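Local coordinates for protein 3,4-dihydroxybenzoate decarboxylase (Enterobacter cloacae, PDB 5NY5) that catalyses the decarboxylation of 3,4-dihydroxybenzoate to catechol, and the reverse para-carboxylation of catechols, with a prenylated flavin cofactor, at residues 348-353 / 371-376; 121-126 / 306-311; 74-79 / 324-329; 142-147 / 285-290. All coordinates share one frame; numbering follows the deposited sequence.

Contact 1. Residues 348-353 / 371-376; sequences PGFLQN and KKRQPS
Arg373 reaches across to the loop before strand 351-356 and gives NH1 to the carbonyl of Pro348, with NH1 and O 3.0 Å apart. The donor lies in the plane of that carbonyl, on a lone pair, and the N-H...O angle of 148° is moderately bent. A water donates to the same Pro348 O and accepts a weak bond from Arg373 NH2, at the edge of the guanidinium and in its plane. The arginine chain is bent at chi2 and chi3 (-68°), and one guanidinium face lies over the Phe350 backbone, its CA 4.3 Å above the plane. Arg373 NE is turned to a second partner, Asp377, in a salt bridge.

The other bond is from Lys371 N to Phe350 O, 3.2 Å. Gln352 NE2 donates to Phe350 O as well, at 2.8 Å, and the two donors come from opposite faces of the carbonyl plane, so this oxygen is gripped from both sides. These bonds lie where the antiparallel pair 351-356 and 365-370, at one edge of the mixed sheet of the UbiD C-terminal domain, frays into loop; a classic beta bulge, with Gln352 and Asn353 both facing Gln369, sits next to them.

Packing follows the polar frame. The bent Gln352 chain passes obliquely over the root of Lys371, NE2 lying 3.4 Å from Lys371 CB, while the rest of the lysine runs on extended. The Phe350 ring, its CG anti to the backbone N (chi1 -173°), comes up to the other segment: CD1 is 3.3 Å from Lys371 O, which is oblique to the ring, and Lys372 CA is at its edge, 4.2 Å from CE1.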
loop_
_atom_site.group_PDB
_atom_site.type_symbol
_atom_site.label_atom_id
_atom_site.label_comp_id
_atom_site.label_asym_id
_atom_site.label_seq_id
_atom_site.Cartn_x
_atom_site.Cartn_y
_atom_site.Cartn_z
ATOM N N PRO A 348 0.020 -21.103 25.752
ATOM C CA PRO A 348 -0.572 -21.214 27.092
ATOM C C PRO A 348 -0.352 -19.962 27.929
ATOM O O PRO A 348 0.740 -19.391 27.956
ATOM C CB PRO A 348 0.151 -22.422 27.699
ATOM C CG PRO A 348 0.696 -23.178 26.524
ATOM C CD PRO A 348 1.034 -22.140 25.506
ATOM N N GLY A 349 -1.410 -19.545 28.622
ATOM C CA GLY A 349 -1.334 -18.426 29.537
ATOM C C GLY A 349 -1.339 -17.055 28.902
ATOM O O GLY A 349 -1.179 -16.061 29.619
ATOM N N PHE A 350 -1.528 -16.963 27.587
ATOM C CA PHE A 350 -1.444 -15.692 26.874
ATOM C C PHE A 350 -2.818 -15.044 26.735
ATOM O O PHE A 350 -3.030 -13.918 27.191
ATOM C CB PHE A 350 -0.798 -15.916 25.502
ATOM C CG PHE A 350 -0.504 -14.652 24.744
ATOM C CD1 PHE A 350 0.289 -13.662 25.297
ATOM C CD2 PHE A 350 -0.991 -14.470 23.461
ATOM C CE1 PHE A 350 0.569 -12.510 24.596
ATOM C CE2 PHE A 350 -0.710 -13.318 22.753
ATOM C CZ PHE A 350 0.070 -12.338 23.322
ATOM N N LEU A 351 -3.757 -15.748 26.113
ATOM C CA LEU A 351 -5.112 -15.237 25.979
ATOM C C LEU A 351 -5.777 -15.158 27.347
ATOM O O LEU A 351 -5.806 -16.141 28.090
ATOM C CB LEU A 351 -5.924 -16.131 25.047
ATOM C CG LEU A 351 -7.304 -15.613 24.646
ATOM C CD1 LEU A 351 -7.178 -14.366 23.780
ATOM C CD2 LEU A 351 -8.088 -16.691 23.922
ATOM N N GLN A 352 -6.303 -13.981 27.682
ATOM C CA GLN A 352 -7.007 -13.802 28.945
ATOM C C GLN A 352 -8.500 -14.051 28.801
ATOM O O GLN A 352 -9.110 -14.680 29.670
ATOM C CB GLN A 352 -6.761 -12.396 29.493
ATOM C CG GLN A 352 -5.293 -12.050 29.647
ATOM C CD GLN A 352 -4.544 -13.075 30.472
ATOM O OE1 GLN A 352 -4.909 -13.359 31.610
ATOM N NE2 GLN A 352 -3.491 -13.643 29.897
ATOM N N ASN A 353 -9.095 -13.581 27.711
ATOM C CA ASN A 353 -10.512 -13.786 27.456
ATOM C C ASN A 353 -10.770 -13.482 25.989
ATOM O O ASN A 353 -9.900 -12.970 25.281
ATOM C CB ASN A 353 -11.378 -12.905 28.360
ATOM C CG ASN A 353 -12.728 -13.522 28.657
ATOM O OD1 ASN A 353 -13.192 -14.409 27.940
ATOM N ND2 ASN A 353 -13.367 -13.055 29.719
ATOM N N LYS A 371 -2.306 -10.801 27.294
ATOM C CA LYS A 371 -1.420 -10.212 28.289
ATOM C C LYS A 371 0.016 -10.528 27.898
ATOM O O LYS A 371 0.440 -11.684 27.966
ATOM C CB LYS A 371 -1.732 -10.738 29.690
ATOM C CG LYS A 371 -0.839 -10.174 30.782
ATOM C CD LYS A 371 -1.160 -10.805 32.130
ATOM C CE LYS A 371 -0.309 -10.212 33.242
ATOM N NZ LYS A 371 -0.497 -10.945 34.525
ATOM N N LYS A 372 0.760 -9.509 27.482
ATOM C CA LYS A 372 2.175 -9.682 27.194
ATOM C C LYS A 372 2.945 -9.729 28.507
ATOM O O LYS A 372 2.972 -8.748 29.259
ATOM C CB LYS A 372 2.680 -8.561 26.290
ATOM C CG LYS A 372 2.064 -8.588 24.903
ATOM C CD LYS A 372 2.466 -7.373 24.091
ATOM C CE LYS A 372 1.705 -7.314 22.782
ATOM N NZ LYS A 372 1.916 -6.015 22.095
ATOM N N ARG A 373 3.558 -10.875 28.787
ATOM C CA ARG A 373 4.246 -11.105 30.045
ATOM C C ARG A 373 5.758 -10.994 29.929
ATOM O O ARG A 373 6.433 -10.820 30.949
ATOM C CB ARG A 373 3.884 -12.494 30.580
ATOM C CG ARG A 373 2.407 -12.823 30.451
ATOM C CD ARG A 373 2.182 -14.302 30.199
ATOM N NE ARG A 373 2.662 -14.718 28.883
ATOM C CZ ARG A 373 2.570 -15.959 28.416
ATOM N NH1 ARG A 373 2.019 -16.909 29.158
ATOM N NH2 ARG A 373 3.030 -16.254 27.207
ATOM N N GLN A 374 6.295 -11.081 28.721
ATOM C CA GLN A 374 7.729 -11.121 28.493
ATOM C C GLN A 374 7.994 -10.571 27.103
ATOM O O GLN A 374 7.069 -10.472 26.289
ATOM C CB GLN A 374 8.267 -12.551 28.635
ATOM C CG GLN A 374 7.363 -13.602 28.027
ATOM C CD GLN A 374 7.833 -15.006 28.326
ATOM O OE1 GLN A 374 8.983 -15.217 28.713
ATOM N NE2 GLN A 374 6.942 -15.977 28.156
ATOM N N PRO A 375 9.240 -10.183 26.803
ATOM C CA PRO A 375 9.535 -9.660 25.458
ATOM C C PRO A 375 9.136 -10.596 24.328
ATOM O O PRO A 375 8.671 -10.130 23.280
ATOM C CB PRO A 375 11.054 -9.445 25.502
ATOM C CG PRO A 375 11.354 -9.217 26.930
ATOM C CD PRO A 375 10.415 -10.103 27.688
ATOM N N SER A 376 9.295 -11.907 24.516
ATOM C CA SER A 376 8.932 -12.862 23.475
ATOM C C SER A 376 7.445 -12.836 23.148
ATOM O O SER A 376 7.047 -13.340 22.093
ATOM C CB SER A 376 9.349 -14.273 23.891
ATOM O OG SER A 376 8.764 -14.631 25.129
HETATM O O HOH W 1 2.881 -19.581 26.471
#

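Contact 2. Residues 121-126 / 306-311; sequences VFYADD and VKAVTM
An antiparallel strand pair in the beta sheet of the UbiD Rift-related domain joins Val121-Tyr123 to Val306-Met311, the short axes running at 165° to each other and 4.5 Å apart at their closest. Phe122 and Val309 form the hydrogen-bonded pair: Phe122 N to Val309 O and Val309 N to Phe122 O each measure 2.7 Å, and both N-H...O angles are 162°. Val121 with Thr310 and Tyr123 with Ala308 are the flanking non-hydrogen-bonded pairs. The ladder ends in a third bond, Ala124 N to Lys307 O at 2.7 Å, whose donor stands 41° out of the carbonyl plane; here the chain leaves the sheet in a type I turn from Tyr123 to Asp126, and Lys307 and Ala308 form a classic bulge against Glu266 of strand 263-269.

Side chains alternate between the two faces. Phe122 and Val309 share one, CB to CB 4.3 Å, where helix 131-134 packs on both through Leu134. The other carries Val121, Tyr123, Ala308 and Thr310. Val121 and Thr310 lie alongside each other and point the same way, with Val121 CG2 3.9 Å from Thr310 OG1. The Tyr123 ring leans back along its own strand, so that Val121 CG1 sits over one face, offset toward the rim, while Tyr123 CD1 comes within 4.1 Å of Ala308 CB. At the turn, Ala124 CB points to the partner strand and lies 3.2 Å from Val306 O.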
loop_
_atom_site.group_PDB
_atom_site.type_symbol
_atom_site.label_atom_id
_atom_site.label_comp_id
_atom_site.label_asym_id
_atom_site.label_seq_id
_atom_site.Cartn_x
_atom_site.Cartn_y
_atom_site.Cartn_z
ATOM N N VAL A 121 -51.867 -34.578 23.032
ATOM C CA VAL A 121 -51.478 -35.152 21.749
ATOM C C VAL A 121 -52.505 -34.747 20.702
ATOM O O VAL A 121 -53.709 -34.927 20.907
ATOM C CB VAL A 121 -51.348 -36.686 21.814
ATOM C CG1 VAL A 121 -51.121 -37.249 20.426
ATOM C CG2 VAL A 121 -50.207 -37.087 22.732
ATOM N N PHE A 122 -52.031 -34.200 19.586
ATOM C CA PHE A 122 -52.875 -33.835 18.453
ATOM C C PHE A 122 -52.353 -34.570 17.227
ATOM O O PHE A 122 -51.270 -34.250 16.725
ATOM C CB PHE A 122 -52.873 -32.324 18.223
ATOM C CG PHE A 122 -53.547 -31.537 19.311
ATOM C CD1 PHE A 122 -52.884 -31.255 20.493
ATOM C CD2 PHE A 122 -54.834 -31.063 19.144
ATOM C CE1 PHE A 122 -53.496 -30.529 21.490
ATOM C CE2 PHE A 122 -55.451 -30.335 20.139
ATOM C CZ PHE A 122 -54.781 -30.066 21.313
ATOM N N TYR A 123 -53.110 -35.552 16.747
ATOM C CA TYR A 123 -52.720 -36.284 15.550
ATOM C C TYR A 123 -53.152 -35.529 14.301
ATOM O O TYR A 123 -54.228 -34.925 14.262
ATOM C CB TYR A 123 -53.329 -37.685 15.551
ATOM C CG TYR A 123 -52.801 -38.586 16.643
ATOM C CD1 TYR A 123 -51.553 -39.182 16.534
ATOM C CD2 TYR A 123 -53.555 -38.847 17.779
ATOM C CE1 TYR A 123 -51.067 -40.007 17.528
ATOM C CE2 TYR A 123 -53.079 -39.673 18.777
ATOM C CZ TYR A 123 -51.834 -40.250 18.648
ATOM O OH TYR A 123 -51.361 -41.073 19.643
ATOM N N ALA A 124 -52.303 -35.568 13.274
ATOM C CA ALA A 124 -52.563 -34.836 12.042
ATOM C C ALA A 124 -53.533 -35.549 11.112
ATOM O O ALA A 124 -53.999 -34.934 10.147
ATOM C CB ALA A 124 -51.252 -34.568 11.300
ATOM N N ASP A 125 -53.845 -36.821 11.366
ATOM C CA ASP A 125 -54.814 -37.523 10.534
ATOM C C ASP A 125 -56.243 -37.054 10.773
ATOM O O ASP A 125 -57.130 -37.405 9.987
ATOM C CB ASP A 125 -54.712 -39.034 10.760
ATOM C CG ASP A 125 -54.660 -39.407 12.228
ATOM O OD1 ASP A 125 -55.137 -38.613 13.064
ATOM O OD2 ASP A 125 -54.144 -40.501 12.543
ATOM N N ASP A 126 -56.487 -36.283 11.824
ATOM C CA ASP A 126 -57.801 -35.689 12.027
ATOM C C ASP A 126 -58.073 -34.672 10.923
ATOM O O ASP A 126 -57.218 -33.822 10.647
ATOM C CB ASP A 126 -57.875 -35.017 13.396
ATOM C CG ASP A 126 -59.270 -34.532 13.736
ATOM O OD1 ASP A 126 -59.722 -33.533 13.139
ATOM O OD2 ASP A 126 -59.912 -35.146 14.614
ATOM N N VAL A 306 -46.088 -32.835 9.206
ATOM C CA VAL A 306 -46.284 -33.166 10.610
ATOM C C VAL A 306 -47.280 -34.308 10.734
ATOM O O VAL A 306 -48.307 -34.345 10.042
ATOM C CB VAL A 306 -46.742 -31.927 11.400
ATOM C CG1 VAL A 306 -47.977 -31.320 10.773
ATOM C CG2 VAL A 306 -47.009 -32.288 12.854
ATOM N N LYS A 307 -46.966 -35.268 11.602
ATOM C CA LYS A 307 -47.875 -36.361 11.915
ATOM C C LYS A 307 -48.605 -36.160 13.230
ATOM O O LYS A 307 -49.764 -36.565 13.352
ATOM C CB LYS A 307 -47.113 -37.689 11.958
ATOM C CG LYS A 307 -46.461 -38.065 10.641
ATOM C CD LYS A 307 -47.487 -38.120 9.525
ATOM C CE LYS A 307 -46.836 -38.434 8.190
ATOM N NZ LYS A 307 -47.829 -38.449 7.082
ATOM N N ALA A 308 -47.958 -35.539 14.211
ATOM C CA ALA A 308 -48.590 -35.272 15.491
ATOM C C ALA A 308 -47.926 -34.067 16.136
ATOM O O ALA A 308 -46.724 -33.843 15.978
ATOM C CB ALA A 308 -48.506 -36.482 16.427
ATOM N N VAL A 309 -48.727 -33.288 16.858
ATOM C CA VAL A 309 -48.228 -32.215 17.708
ATOM C C VAL A 309 -48.450 -32.632 19.153
ATOM O O VAL A 309 -49.491 -33.205 19.492
ATOM C CB VAL A 309 -48.910 -30.869 17.404
ATOM C CG1 VAL A 309 -48.259 -29.752 18.201
ATOM C CG2 VAL A 309 -48.838 -30.568 15.922
ATOM N N THR A 310 -47.468 -32.346 20.002
ATOM C CA THR A 310 -47.426 -32.885 21.352
ATOM C C THR A 310 -46.955 -31.798 22.304
ATOM O O THR A 310 -45.894 -31.205 22.092
ATOM C CB THR A 310 -46.499 -34.108 21.399
ATOM O OG1 THR A 310 -47.234 -35.281 21.029
ATOM C CG2 THR A 310 -45.897 -34.300 22.763
HETATM N N MSE A 311 -47.746 -31.529 23.340
HETATM C CA MSE A 311 -47.437 -30.446 24.270
HETATM C C MSE A 311 -47.984 -30.709 25.671
HETATM O O MSE A 311 -48.887 -31.521 25.850
HETATM C CB MSE A 311 -47.983 -29.123 23.734
HETATM C CG MSE A 311 -49.469 -29.131 23.425
HETATM SE SE MSE A 311 -50.033 -27.509 22.498
HETATM C CE MSE A 311 -51.040 -26.660 23.934
#

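Contact 3. Residues 74-79 / 324-329; sequences GMHASR and GEEHTT
Glu326 accepts most of the hydrogen bonds that join its helix to the 74-79 loop. Its OE2 takes two from one residue: His76 N at 3.0 Å, nearly straight at 172° and arriving from above the carboxylate plane, and His76 ND1 at 2.9 Å, on the anti lone pair. The second is bent, with OE2 30° out of the ring plane; ring and carboxylate are turned 64° apart. A water donates to OE2 too, and Gly74 N gives OE1 a weak bond. So many donors would be expected to favour a charged carboxylate in this buried place.

One bond runs the other way: Thr329 OG1 donates to His76 O over 2.8 Å, nearly along the C=O axis.

The motif is a type I turn, Gly74 to Ala77, set against the N-terminal part of helix 324-346; directly after it, Ser78 N-caps helix 79-84 through Arg81 N. Through the bonds to Glu326 and Thr329, this loop of the N-terminal domain is joined to the long helix.

Van der Waals contacts complete the interface. Ala77 lies against the helix backbone, its CA 3.7 Å from Glu326 N. Glu325 CG rests 3.6 Å from Ala77 O, its chain bent at chi2, while its OE1 bonds to Thr358.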
loop_
_atom_site.group_PDB
_atom_site.type_symbol
_atom_site.label_atom_id
_atom_site.label_comp_id
_atom_site.label_asym_id
_atom_site.label_seq_id
_atom_site.Cartn_x
_atom_site.Cartn_y
_atom_site.Cartn_z
ATOM N N GLY A 74 -36.924 -14.016 24.385
ATOM C CA GLY A 74 -35.834 -13.341 25.054
ATOM C C GLY A 74 -35.132 -14.123 26.137
ATOM O O GLY A 74 -34.369 -13.527 26.906
HETATM N N MSE A 75 -35.347 -15.430 26.219
HETATM C CA MSE A 75 -34.808 -16.223 27.317
HETATM C C MSE A 75 -33.284 -16.187 27.346
HETATM O O MSE A 75 -32.684 -16.067 28.410
HETATM C CB MSE A 75 -35.313 -17.666 27.222
HETATM C CG MSE A 75 -35.168 -18.494 28.497
HETATM SE SE MSE A 75 -36.092 -17.786 30.076
HETATM C CE MSE A 75 -37.673 -17.099 29.243
ATOM N N HIS A 76 -32.659 -16.274 26.175
ATOM C CA HIS A 76 -31.208 -16.220 26.068
ATOM C C HIS A 76 -30.702 -14.859 25.609
ATOM O O HIS A 76 -29.528 -14.740 25.247
ATOM C CB HIS A 76 -30.699 -17.303 25.112
ATOM C CG HIS A 76 -31.428 -18.604 25.222
ATOM N ND1 HIS A 76 -32.467 -18.947 24.384
ATOM C CD2 HIS A 76 -31.266 -19.649 26.067
ATOM C CE1 HIS A 76 -32.914 -20.146 24.708
ATOM N NE2 HIS A 76 -32.204 -20.594 25.726
ATOM N N ALA A 77 -31.552 -13.833 25.619
ATOM C CA ALA A 77 -31.192 -12.516 25.096
ATOM C C ALA A 77 -30.401 -11.672 26.086
ATOM O O ALA A 77 -30.626 -10.466 26.190
ATOM C CB ALA A 77 -32.455 -11.783 24.654
ATOM N N SER A 78 -29.469 -12.282 26.816
ATOM C CA SER A 78 -28.629 -11.574 27.773
ATOM C C SER A 78 -27.505 -12.482 28.255
ATOM O O SER A 78 -27.747 -13.636 28.618
ATOM C CB SER A 78 -29.455 -11.077 28.962
ATOM O OG SER A 78 -28.626 -10.768 30.067
ATOM N N ARG A 79 -26.273 -11.975 28.257
ATOM C CA ARG A 79 -25.168 -12.784 28.757
ATOM C C ARG A 79 -25.269 -12.968 30.264
ATOM O O ARG A 79 -24.972 -14.050 30.782
ATOM C CB ARG A 79 -23.827 -12.154 28.371
ATOM C CG ARG A 79 -22.619 -12.889 28.937
ATOM C CD ARG A 79 -21.310 -12.266 28.487
ATOM N NE ARG A 79 -20.809 -12.878 27.262
ATOM C CZ ARG A 79 -19.798 -13.735 27.218
ATOM N NH1 ARG A 79 -19.168 -14.077 28.331
ATOM N NH2 ARG A 79 -19.412 -14.245 26.063
ATOM N N GLY A 324 -31.197 -10.821 17.296
ATOM C CA GLY A 324 -30.695 -9.977 18.368
ATOM C C GLY A 324 -29.723 -10.678 19.285
ATOM O O GLY A 324 -28.989 -11.579 18.878
ATOM N N GLU A 325 -29.726 -10.261 20.555
ATOM C CA GLU A 325 -28.792 -10.810 21.532
ATOM C C GLU A 325 -29.017 -12.298 21.770
ATOM O O GLU A 325 -28.085 -13.010 22.160
ATOM C CB GLU A 325 -28.915 -10.047 22.847
ATOM C CG GLU A 325 -27.829 -10.349 23.856
ATOM C CD GLU A 325 -26.538 -9.635 23.533
ATOM O OE1 GLU A 325 -26.575 -8.700 22.709
ATOM O OE2 GLU A 325 -25.490 -10.005 24.096
ATOM N N GLU A 326 -30.240 -12.782 21.558
ATOM C CA GLU A 326 -30.506 -14.205 21.733
ATOM C C GLU A 326 -29.646 -15.041 20.792
ATOM O O GLU A 326 -29.131 -16.097 21.181
ATOM C CB GLU A 326 -31.993 -14.487 21.519
ATOM C CG GLU A 326 -32.440 -15.838 22.030
ATOM C CD GLU A 326 -33.786 -15.781 22.725
ATOM O OE1 GLU A 326 -34.564 -14.846 22.442
ATOM O OE2 GLU A 326 -34.062 -16.668 23.559
ATOM N N HIS A 327 -29.463 -14.579 19.555
ATOM C CA HIS A 327 -28.548 -15.264 18.648
ATOM C C HIS A 327 -27.105 -15.112 19.108
ATOM O O HIS A 327 -26.321 -16.065 19.031
ATOM C CB HIS A 327 -28.714 -14.732 17.227
ATOM C CG HIS A 327 -27.877 -15.447 16.214
ATOM N ND1 HIS A 327 -26.518 -15.254 16.099
ATOM C CD2 HIS A 327 -28.208 -16.359 15.269
ATOM C CE1 HIS A 327 -26.047 -16.015 15.128
ATOM N NE2 HIS A 327 -27.052 -16.695 14.609
ATOM N N THR A 328 -26.736 -13.919 19.580
ATOM C CA THR A 328 -25.370 -13.683 20.036
ATOM C C THR A 328 -24.974 -14.656 21.139
ATOM O O THR A 328 -23.840 -15.144 21.168
ATOM C CB THR A 328 -25.221 -12.241 20.522
ATOM O OG1 THR A 328 -25.427 -11.338 19.430
ATOM C CG2 THR A 328 -23.840 -12.017 21.108
ATOM N N THR A 329 -25.895 -14.949 22.059
ATOM C CA THR A 329 -25.604 -15.912 23.114
ATOM C C THR A 329 -25.410 -17.308 22.541
ATOM O O THR A 329 -24.390 -17.959 22.791
ATOM C CB THR A 329 -26.726 -15.919 24.149
ATOM O OG1 THR A 329 -26.759 -14.663 24.832
ATOM C CG2 THR A 329 -26.512 -17.033 25.158
HETATM O O HOH W 2 -36.483 -17.284 23.766
#

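Contact 4. Residues 142-147 / 285-290; sequences PIDAGP and HAMPEF
Ile143 brings CD1 against the ND1-CE1 side of the His285 imidazole, 3.6 Å from ND1 and 4.0 Å from CE1, oblique to the ring. With Ile143 CG1 between the backbone N and the carbonyl carbon (chi1 68°), the extended end CD1 comes close to the ring, and the two side chains cross obliquely. Within the Rift-related domain this pairs the loop leading into strand 148-157 with strand 285-288, one half of a two-stranded antiparallel hairpin with 294-296.

A single backbone hydrogen bond joins the segments: Ala145 N to Ala286 O, 3.0 Å, with an N-H...O angle of 169°. Asp144 CA adds a CA-H...O contact to the same oxygen at 3.5 Å, so one carbonyl receives both. The backbones of Ala286 and Met287 are also bonded to Gly295 of the partner strand 294-296.

The Asp144 carboxylate lies beside the end of strand 285-288, its side chain crossing Pro288 at about a right angle. OD2 is held by the backbone N of Asn140 and lies 3.9 Å from Met287 CG. Selenomethionine Met287 then leads away, toward Phe148 and Cys150 and up to Arg171, a residue of the prenylated FMN site. On the outer side, Pro477 of a neighbouring subunit packs on Ile143, and Ala476 of that subunit on Pro288. Ala145 directs its methyl to the strand, with CB 3.3 Å from His285 O, and Asp144 OD1 stands 3.5 Å from Pro288 CD.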
loop_
_atom_site.group_PDB
_atom_site.type_symbol
_atom_site.label_atom_id
_atom_site.label_comp_id
_atom_site.label_asym_id
_atom_site.label_seq_id
_atom_site.Cartn_x
_atom_site.Cartn_y
_atom_site.Cartn_z
ATOM N N PRO A 142 -43.354 -7.590 9.064
ATOM C CA PRO A 142 -44.425 -7.759 8.071
ATOM C C PRO A 142 -43.960 -8.328 6.735
ATOM O O PRO A 142 -44.811 -8.772 5.955
ATOM C CB PRO A 142 -44.980 -6.338 7.906
ATOM C CG PRO A 142 -44.637 -5.655 9.184
ATOM C CD PRO A 142 -43.324 -6.224 9.615
ATOM N N ILE A 143 -42.658 -8.332 6.445
ATOM C CA ILE A 143 -42.155 -8.839 5.171
ATOM C C ILE A 143 -41.563 -10.240 5.302
ATOM O O ILE A 143 -40.856 -10.696 4.396
ATOM C CB ILE A 143 -41.130 -7.878 4.551
ATOM C CG1 ILE A 143 -39.851 -7.850 5.385
ATOM C CG2 ILE A 143 -41.718 -6.482 4.418
ATOM C CD1 ILE A 143 -38.731 -7.056 4.757
ATOM N N ASP A 144 -41.829 -10.931 6.407
ATOM C CA ASP A 144 -41.345 -12.293 6.567
ATOM C C ASP A 144 -42.057 -13.234 5.600
ATOM O O ASP A 144 -43.153 -12.952 5.108
ATOM C CB ASP A 144 -41.549 -12.769 8.005
ATOM C CG ASP A 144 -40.561 -12.150 8.972
ATOM O OD1 ASP A 144 -39.855 -11.195 8.580
ATOM O OD2 ASP A 144 -40.491 -12.616 10.129
ATOM N N ALA A 145 -41.416 -14.372 5.329
ATOM C CA ALA A 145 -42.002 -15.358 4.432
ATOM C C ALA A 145 -43.271 -15.975 5.002
ATOM O O ALA A 145 -44.089 -16.497 4.240
ATOM C CB ALA A 145 -40.989 -16.457 4.122
ATOM N N GLY A 146 -43.447 -15.921 6.317
ATOM C CA GLY A 146 -44.590 -16.505 6.974
ATOM C C GLY A 146 -44.299 -16.685 8.446
ATOM O O GLY A 146 -43.222 -16.323 8.929
ATOM N N PRO A 147 -45.256 -17.227 9.193
ATOM C CA PRO A 147 -45.005 -17.511 10.611
ATOM C C PRO A 147 -43.830 -18.462 10.775
ATOM O O PRO A 147 -43.649 -19.396 9.995
ATOM C CB PRO A 147 -46.321 -18.135 11.090
ATOM C CG PRO A 147 -47.079 -18.485 9.848
ATOM C CD PRO A 147 -46.643 -17.517 8.803
ATOM N N HIS A 285 -38.439 -12.292 0.815
ATOM C CA HIS A 285 -37.570 -12.430 1.969
ATOM C C HIS A 285 -38.012 -13.607 2.823
ATOM O O HIS A 285 -39.140 -14.095 2.718
ATOM C CB HIS A 285 -37.563 -11.153 2.815
ATOM C CG HIS A 285 -37.104 -9.940 2.071
ATOM N ND1 HIS A 285 -37.941 -8.885 1.781
ATOM C CD2 HIS A 285 -35.898 -9.618 1.550
ATOM C CE1 HIS A 285 -37.268 -7.962 1.119
ATOM N NE2 HIS A 285 -36.026 -8.384 0.964
ATOM N N ALA A 286 -37.100 -14.059 3.679
ATOM C CA ALA A 286 -37.398 -15.130 4.616
ATOM C C ALA A 286 -37.597 -14.565 6.014
ATOM O O ALA A 286 -38.715 -14.547 6.536
ATOM C CB ALA A 286 -36.276 -16.170 4.619
HETATM N N MSE A 287 -36.515 -14.080 6.610
HETATM C CA MSE A 287 -36.522 -13.659 7.999
HETATM C C MSE A 287 -35.362 -12.712 8.273
HETATM O O MSE A 287 -34.365 -12.735 7.555
HETATM C CB MSE A 287 -36.417 -14.879 8.910
HETATM C CG MSE A 287 -37.383 -14.904 10.068
HETATM SE SE MSE A 287 -36.786 -16.188 11.394
HETATM C CE MSE A 287 -35.689 -15.016 12.494
ATOM N N PRO A 288 -35.484 -11.878 9.303
ATOM C CA PRO A 288 -34.312 -11.134 9.773
ATOM C C PRO A 288 -33.206 -12.093 10.189
ATOM O O PRO A 288 -33.431 -13.039 10.946
ATOM C CB PRO A 288 -34.852 -10.339 10.966
ATOM C CG PRO A 288 -36.305 -10.211 10.702
ATOM C CD PRO A 288 -36.716 -11.466 9.996
ATOM N N GLU A 289 -32.006 -11.846 9.679
ATOM C CA GLU A 289 -30.849 -12.671 9.983
ATOM C C GLU A 289 -30.018 -12.033 11.089
ATOM O O GLU A 289 -30.224 -10.881 11.474
ATOM C CB GLU A 289 -30.000 -12.888 8.727
ATOM C CG GLU A 289 -30.755 -13.500 7.558
ATOM C CD GLU A 289 -31.170 -14.938 7.808
ATOM O OE1 GLU A 289 -32.050 -15.435 7.077
ATOM O OE2 GLU A 289 -30.615 -15.573 8.728
ATOM N N PHE A 290 -29.059 -12.804 11.599
ATOM C CA PHE A 290 -28.237 -12.309 12.696
ATOM C C PHE A 290 -27.390 -11.080 12.356
ATOM O O PHE A 290 -27.159 -10.274 13.275
ATOM C CB PHE A 290 -27.359 -13.448 13.245
ATOM C CG PHE A 290 -26.226 -13.850 12.343
ATOM C CD1 PHE A 290 -24.986 -13.248 12.458
ATOM C CD2 PHE A 290 -26.397 -14.844 11.395
ATOM C CE1 PHE A 290 -23.942 -13.615 11.637
ATOM C CE2 PHE A 290 -25.352 -15.218 10.571
ATOM C CZ PHE A 290 -24.125 -14.601 10.693
#

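In the fold
Contact 3 lies near the middle of the chain, its centre about 7 Å from the chain's centre, and contacts 2 and 4 are nested within the loop it closes. Contacts 3 and 4 touch directly: His327 CE1 meets Phe290 CB at 3.4 Å, and the two rings stack. Both approach the prenylated FMN site, which is empty here: the His76 side chain is about 7 Å from that of Ile169, and Met287's about 4 Å from Arg171's. Contacts 1 and 2 lie on opposite sides of the chain's centre, their centres about 56 Å apart and both away from the site. Helix 324-346 runs from contact 3 toward contact 1, whose strand 351-356 follows it.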